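Side-chain contacts in putative transcription regulator (Lactobacillus plantarum, PDB 3K69), which probably binds DNA as a dimer through a winged helix-turn-helix domain and so regulates transcription: residues 11-16 / 46-51; 19-22 / 28-31. All blocks are in the same frame, centred on the assembly; numbering follows the deposited sequence.

Contact 1. Residues 11-16 / 46-51; sequences FSVAVH and RNILSV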
ATOM      1  N   PHE A  11      -8.264   3.558   9.225  1.00 15.05           N
ATOM      2  CA  PHE A  11      -9.211   3.968   8.205  1.00 16.04           C
ATOM      3  C   PHE A  11     -10.582   3.297   8.440  1.00 16.24           C
ATOM      4  O   PHE A  11     -11.633   3.971   8.479  1.00 15.81           O
ATOM      5  CB  PHE A  11      -8.692   3.661   6.798  1.00 18.10           C
ATOM      6  CG  PHE A  11      -9.676   4.046   5.675  1.00 16.47           C
ATOM      7  CD1 PHE A  11      -9.950   5.378   5.407  1.00 15.13           C
ATOM      8  CD2 PHE A  11     -10.260   3.092   4.886  1.00 18.55           C
ATOM      9  CE1 PHE A  11     -10.832   5.734   4.405  1.00 22.51           C
ATOM     10  CE2 PHE A  11     -11.108   3.447   3.850  1.00 22.19           C
ATOM     11  CZ  PHE A  11     -11.396   4.780   3.622  1.00 18.87           C
ATOM     12  N   SER A  12     -10.574   1.980   8.593  1.00 17.80           N
ATOM     13  CA  SER A  12     -11.816   1.245   8.880  1.00 17.91           C
ATOM     14  C   SER A  12     -12.481   1.687  10.171  1.00 17.16           C
ATOM     15  O   SER A  12     -13.688   1.801  10.239  1.00 17.51           O
ATOM     16  CB  SER A  12     -11.547  -0.263   8.916  1.00 20.55           C
ATOM     17  OG  SER A  12     -12.746  -1.020   9.159  1.00 16.78           O
ATOM     18  N   VAL A  13     -11.697   1.938  11.212  1.00 16.14           N
ATOM     19  CA  VAL A  13     -12.246   2.455  12.470  1.00 18.81           C
ATOM     20  C   VAL A  13     -13.005   3.756  12.217  1.00 20.32           C
ATOM     21  O   VAL A  13     -14.095   3.919  12.732  1.00 20.66           O
ATOM     22  CB  VAL A  13     -11.167   2.653  13.535  1.00 20.42           C
ATOM     23  CG1 VAL A  13     -11.749   3.376  14.788  1.00 18.36           C
ATOM     24  CG2 VAL A  13     -10.585   1.297  13.907  1.00 16.39           C
ATOM     25  N   ALA A  14     -12.435   4.654  11.398  1.00 20.01           N
ATOM     26  CA  ALA A  14     -13.089   5.918  11.075  1.00 19.02           C
ATOM     27  C   ALA A  14     -14.335   5.729  10.213  1.00 17.13           C
ATOM     28  O   ALA A  14     -15.362   6.270  10.527  1.00 17.65           O
ATOM     29  CB  ALA A  14     -12.151   6.865  10.431  1.00 14.89           C
ATOM     30  N   VAL A  15     -14.234   4.949   9.154  1.00 16.49           N
ATOM     31  CA  VAL A  15     -15.367   4.629   8.339  1.00 16.74           C
ATOM     32  C   VAL A  15     -16.502   4.026   9.140  1.00 15.44           C
ATOM     33  O   VAL A  15     -17.638   4.504   9.079  1.00 17.15           O
ATOM     34  CB  VAL A  15     -14.977   3.675   7.167  1.00 18.07           C
ATOM     35  CG1 VAL A  15     -16.189   3.202   6.449  1.00 20.05           C
ATOM     36  CG2 VAL A  15     -13.993   4.358   6.157  1.00 11.78           C
ATOM     37  N   HIS A  16     -16.191   2.977   9.881  1.00 15.87           N
ATOM     38  CA  HIS A  16     -17.184   2.271  10.683  1.00 17.62           C
ATOM     39  C   HIS A  16     -17.826   3.216  11.748  1.00 17.34           C
ATOM     40  O   HIS A  16     -19.059   3.221  11.944  1.00 15.18           O
ATOM     41  CB  HIS A  16     -16.525   1.047  11.312  1.00 19.11           C
ATOM     42  CG  HIS A  16     -17.481   0.036  11.824  1.00 24.84           C
ATOM     43  ND1 HIS A  16     -17.176  -1.310  11.883  1.00 26.87           N
ATOM     44  CD2 HIS A  16     -18.744   0.166  12.306  1.00 34.68           C
ATOM     45  CE1 HIS A  16     -18.211  -1.961  12.391  1.00 32.66           C
ATOM     46  NE2 HIS A  16     -19.179  -1.089  12.644  1.00 29.96           N
ATOM     47  N   ARG A  46      -9.897   5.398  20.585  1.00 33.13           N
ATOM     48  CA  ARG A  46      -9.960   6.705  21.242  1.00 32.84           C
ATOM     49  C   ARG A  46      -9.191   7.736  20.441  1.00 28.13           C
ATOM     50  O   ARG A  46      -9.652   8.863  20.258  1.00 27.00           O
ATOM     51  CB  ARG A  46      -9.411   6.586  22.689  1.00 32.27           C
ATOM     52  CG  ARG A  46      -9.098   7.909  23.449  1.00 37.81           C
ATOM     53  CD  ARG A  46      -8.653   7.652  24.966  1.00 38.74           C
ATOM     54  NE  ARG A  46      -8.716   8.849  25.829  1.00 40.64           N
ATOM     55  CZ  ARG A  46      -9.848   9.501  26.162  1.00 48.41           C
ATOM     56  NH1 ARG A  46     -11.050   9.122  25.705  1.00 53.53           N
ATOM     57  NH2 ARG A  46      -9.794  10.568  26.952  1.00 38.16           N
ATOM     58  N   ASN A  47      -8.026   7.347  19.958  1.00 23.54           N
ATOM     59  CA  ASN A  47      -7.211   8.249  19.185  1.00 27.28           C
ATOM     60  C   ASN A  47      -7.863   8.660  17.876  1.00 24.66           C
ATOM     61  O   ASN A  47      -7.850   9.830  17.528  1.00 24.92           O
ATOM     62  CB  ASN A  47      -5.822   7.677  18.903  1.00 27.95           C
ATOM     63  CG  ASN A  47      -4.943   8.662  18.155  1.00 31.82           C
ATOM     64  OD1 ASN A  47      -4.561   9.698  18.695  1.00 39.65           O
ATOM     65  ND2 ASN A  47      -4.650   8.362  16.886  1.00 33.77           N
ATOM     66  N   ILE A  48      -8.417   7.704  17.147  1.00 25.27           N
ATOM     67  CA  ILE A  48      -9.060   8.026  15.860  1.00 25.74           C
ATOM     68  C   ILE A  48     -10.306   8.913  16.049  1.00 22.43           C
ATOM     69  O   ILE A  48     -10.508   9.845  15.293  1.00 20.79           O
ATOM     70  CB  ILE A  48      -9.372   6.740  15.047  1.00 26.90           C
ATOM     71  CG1 ILE A  48      -8.070   6.222  14.457  1.00 27.36           C
ATOM     72  CG2 ILE A  48     -10.353   7.033  13.869  1.00 30.14           C
ATOM     73  CD1 ILE A  48      -7.404   7.242  13.472  1.00 32.53           C
ATOM     74  N   LEU A  49     -11.117   8.628  17.067  1.00 20.55           N
ATOM     75  CA  LEU A  49     -12.312   9.430  17.331  1.00 22.21           C
ATOM     76  C   LEU A  49     -11.895  10.877  17.659  1.00 21.65           C
ATOM     77  O   LEU A  49     -12.545  11.814  17.230  1.00 20.75           O
ATOM     78  CB  LEU A  49     -13.154   8.829  18.438  1.00 22.02           C
ATOM     79  CG  LEU A  49     -13.839   7.493  18.149  1.00 26.34           C
ATOM     80  CD1 LEU A  49     -14.559   7.000  19.424  1.00 29.52           C
ATOM     81  CD2 LEU A  49     -14.799   7.579  16.985  1.00 30.18           C
ATOM     82  N   SER A  50     -10.790  11.017  18.391  1.00 17.74           N
ATOM     83  CA  SER A  50     -10.218  12.311  18.739  1.00 20.16           C
ATOM     84  C   SER A  50      -9.736  13.053  17.499  1.00 21.65           C
ATOM     85  O   SER A  50     -10.072  14.218  17.310  1.00 20.29           O
ATOM     86  CB  SER A  50      -9.088  12.126  19.735  1.00 21.14           C
ATOM     87  OG  SER A  50      -8.248  13.241  19.759  1.00 26.56           O
ATOM     88  N   VAL A  51      -9.013  12.355  16.624  1.00 22.09           N
ATOM     89  CA  VAL A  51      -8.553  12.920  15.334  1.00 21.59           C
ATOM     90  C   VAL A  51      -9.755  13.373  14.463  1.00 19.28           C
ATOM     91  O   VAL A  51      -9.732  14.443  13.844  1.00 18.14           O
ATOM     92  CB  VAL A  51      -7.623  11.917  14.576  1.00 20.42           C
ATOM     93  CG1 VAL A  51      -7.277  12.411  13.179  1.00 24.30           C
ATOM     94  CG2 VAL A  51      -6.339  11.702  15.350  1.00 24.86           C
TER
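Ile-48 meets Val-13 and Ala-14 through apolar contacts alone; no hydrogen bond links the two helical segments. Its CG2 methyl does most of the touching, lying 3.9 Å from Ala-14 CB and 4.0 Å from Val-13 CG1, and it comes down over the backbone between these two residues, 4.0 Å from Ala-14 N. The branch point follows, with Ile-48 CB 4.1 Å from Val-13 CG1. Val-13 CG1 (chi1 173°) and Ile-48 CG2 each lie anti to the backbone N of their own residue, and the two side chains meet at an angle. Because Ala-14 offers just a CB methyl, the backbones can come close, the CA atoms of Ala-14 and Ile-48 being 6.6 Å apart. The order of helices and hairpin is consistent with a winged helix-turn-helix domain in which helix 9-22 comes first; helices 31-38 and 46-54 would then form the helix-turn-helix, the latter probably as recognition helix. The buried face of the presumed DNA-reading helix is thus packed on the first helix, while Arg-46 and Asn-47 lie on the exposed part of its surface.

Further side chains pack beside helix 9-22 here: Leu-38, Leu-40 and Ile-45 on Val-13, and Thr-86 of helix 79-86 on Ala-14. Among aromatic groups, the ring of Phe-11 meets that of Tyr-83, the two planes inclined at about 60°. Polar links lead from helix 9-22 to the second subunit instead, where Thr-98 OG1 of that subunit is hydrogen-bonded to both Ser-12 OG and His-16 ND1.

Contact 2. Residues 19-22 / 28-31; sequences LYLD and KVAS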
ATOM      1  N   LEU A  19     -20.184   5.685  10.021  1.00 16.81           N
ATOM      2  CA  LEU A  19     -21.422   5.001   9.651  1.00 17.67           C
ATOM      3  C   LEU A  19     -22.311   4.740  10.880  1.00 15.16           C
ATOM      4  O   LEU A  19     -23.525   4.907  10.828  1.00 14.59           O
ATOM      5  CB  LEU A  19     -21.147   3.713   8.894  1.00 17.35           C
ATOM      6  CG  LEU A  19     -20.512   3.843   7.511  1.00 17.34           C
ATOM      7  CD1 LEU A  19     -19.919   2.490   7.161  1.00 13.93           C
ATOM      8  CD2 LEU A  19     -21.497   4.320   6.498  1.00 18.17           C
ATOM      9  N   TYR A  20     -21.699   4.385  11.995  1.00 19.11           N
ATOM     10  CA  TYR A  20     -22.447   4.098  13.201  1.00 16.42           C
ATOM     11  C   TYR A  20     -23.138   5.363  13.699  1.00 19.91           C
ATOM     12  O   TYR A  20     -24.358   5.356  13.989  1.00 18.86           O
ATOM     13  CB  TYR A  20     -21.560   3.517  14.290  1.00 17.69           C
ATOM     14  CG  TYR A  20     -22.349   3.052  15.492  1.00 17.12           C
ATOM     15  CD1 TYR A  20     -22.847   1.743  15.547  1.00 21.57           C
ATOM     16  CD2 TYR A  20     -22.636   3.917  16.557  1.00 19.15           C
ATOM     17  CE1 TYR A  20     -23.590   1.284  16.647  1.00 20.41           C
ATOM     18  CE2 TYR A  20     -23.398   3.464  17.674  1.00 17.33           C
ATOM     19  CZ  TYR A  20     -23.849   2.142  17.711  1.00 13.74           C
ATOM     20  OH  TYR A  20     -24.605   1.670  18.773  1.00 14.97           O
ATOM     21  N   LEU A  21     -22.372   6.454  13.751  1.00 17.97           N
ATOM     22  CA  LEU A  21     -22.922   7.743  14.171  1.00 19.01           C
ATOM     23  C   LEU A  21     -24.040   8.266  13.222  1.00 19.07           C
ATOM     24  O   LEU A  21     -25.003   8.866  13.680  1.00 15.29           O
ATOM     25  CB  LEU A  21     -21.805   8.763  14.377  1.00 17.20           C
ATOM     26  CG  LEU A  21     -20.826   8.418  15.523  1.00 17.55           C
ATOM     27  CD1 LEU A  21     -19.626   9.312  15.548  1.00 17.96           C
ATOM     28  CD2 LEU A  21     -21.492   8.356  16.906  1.00 16.67           C
ATOM     29  N   ASP A  22     -23.909   8.005  11.927  1.00 17.71           N
ATOM     30  CA  ASP A  22     -24.932   8.348  10.934  1.00 19.45           C
ATOM     31  C   ASP A  22     -26.242   7.595  11.242  1.00 18.71           C
ATOM     32  O   ASP A  22     -27.292   8.098  10.918  1.00 20.25           O
ATOM     33  CB  ASP A  22     -24.439   7.982   9.517  1.00 19.72           C
ATOM     34  CG  ASP A  22     -25.475   8.235   8.434  1.00 23.50           C
ATOM     35  OD1 ASP A  22     -25.707   9.422   8.116  1.00 19.71           O
ATOM     36  OD2 ASP A  22     -26.035   7.255   7.896  1.00 22.56           O
ATOM     37  N   LYS A  28     -25.924  11.116  21.427  1.00 22.97           N
ATOM     38  CA  LYS A  28     -24.510  11.109  21.710  1.00 24.69           C
ATOM     39  C   LYS A  28     -24.093   9.671  22.021  1.00 23.23           C
ATOM     40  O   LYS A  28     -24.761   8.939  22.767  1.00 25.64           O
ATOM     41  CB  LYS A  28     -24.180  12.100  22.816  1.00 24.42           C
ATOM     42  CG  LYS A  28     -24.465  13.518  22.323  1.00 24.22           C
ATOM     43  CD  LYS A  28     -24.193  14.549  23.344  1.00 32.63           C
ATOM     44  CE  LYS A  28     -24.591  15.899  22.833  1.00 36.06           C
ATOM     45  NZ  LYS A  28     -23.729  16.304  21.708  1.00 38.71           N
ATOM     46  N   VAL A  29     -23.002   9.270  21.400  1.00 19.79           N
ATOM     47  CA  VAL A  29     -22.497   7.917  21.499  1.00 18.96           C
ATOM     48  C   VAL A  29     -21.099   7.950  22.111  1.00 19.80           C
ATOM     49  O   VAL A  29     -20.152   8.474  21.509  1.00 20.38           O
ATOM     50  CB  VAL A  29     -22.464   7.251  20.105  1.00 19.07           C
ATOM     51  CG1 VAL A  29     -21.974   5.803  20.205  1.00 16.37           C
ATOM     52  CG2 VAL A  29     -23.876   7.337  19.428  1.00 14.58           C
ATOM     53  N   ALA A  30     -20.973   7.360  23.285  1.00 18.23           N
ATOM     54  CA  ALA A  30     -19.685   7.281  23.960  1.00 21.02           C
ATOM     55  C   ALA A  30     -18.774   6.261  23.280  1.00 20.82           C
ATOM     56  O   ALA A  30     -19.245   5.406  22.521  1.00 17.49           O
ATOM     57  CB  ALA A  30     -19.900   6.934  25.407  1.00 20.25           C
ATOM     58  N   SER A  31     -17.469   6.346  23.566  1.00 20.28           N
ATOM     59  CA  SER A  31     -16.460   5.422  23.045  1.00 23.16           C
ATOM     60  C   SER A  31     -16.802   3.972  23.283  1.00 21.25           C
ATOM     61  O   SER A  31     -16.512   3.121  22.462  1.00 23.18           O
ATOM     62  CB  SER A  31     -15.071   5.679  23.717  1.00 25.47           C
ATOM     63  OG  SER A  31     -14.699   7.041  23.593  1.00 38.27           O
TER
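With its CG turned anti to the backbone N (chi1 -173°), Tyr-20 swings its ring toward the loop, whereas Leu-21 holds CG anti to the carbonyl carbon (chi1 -64°) and extends CD2 to the same residue, Val-29. The valine is met by both at once. Tyr-20 CE2 lies 3.7 Å from Val-29 CG1, the methyl approaching the ring at a slant, and CD2 of the ring is 4.2 Å from that carbon. Leu-21 CD2 lies against the branch point, 3.5 Å from Val-29 CB, and against the other methyl, 3.6 Å from Val-29 CG2. Across the contact, CG1 thus has Tyr-20 and CG2 has Leu-21 as its nearest neighbour, both on the last turn of helix 9-22. In the winged-helix fold, the link between the first two helices commonly runs beside the hairpin of the wing; here Val-29 makes backbone hydrogen bonds with Tyr-68 of strand 67-69, and Lys-28 NZ reaches Gln-69 OE1. Leu-34 of helix 31-38 also touches both Val-29 and Tyr-20. The polar end of the tyrosine is occupied too, its OH hydrogen-bonded to Glu-33 OE2, which ties the ring to the helix that follows the loop.

How the contacts relate
Both contacts draw on helix 9-22: contact 1 on its first half, contact 2 on its final turn, with their centres about 11 Å apart. Along the chain contact 2 is nested within contact 1, since segment 28-31, leading into helix 31-38, comes back to helix 9-22 before the chain goes on to helix 46-54. Leu-49 CD1 and Ser-31 OG pack 4.2 Å apart, so the two meet directly. Contact 1 lies nearer the centre of the chain, about 8 Å from it against about 18 Å for contact 2. Together they set the presumed recognition helix and the connection that runs beside the presumed wing hairpin against one common helix, which also faces the second subunit.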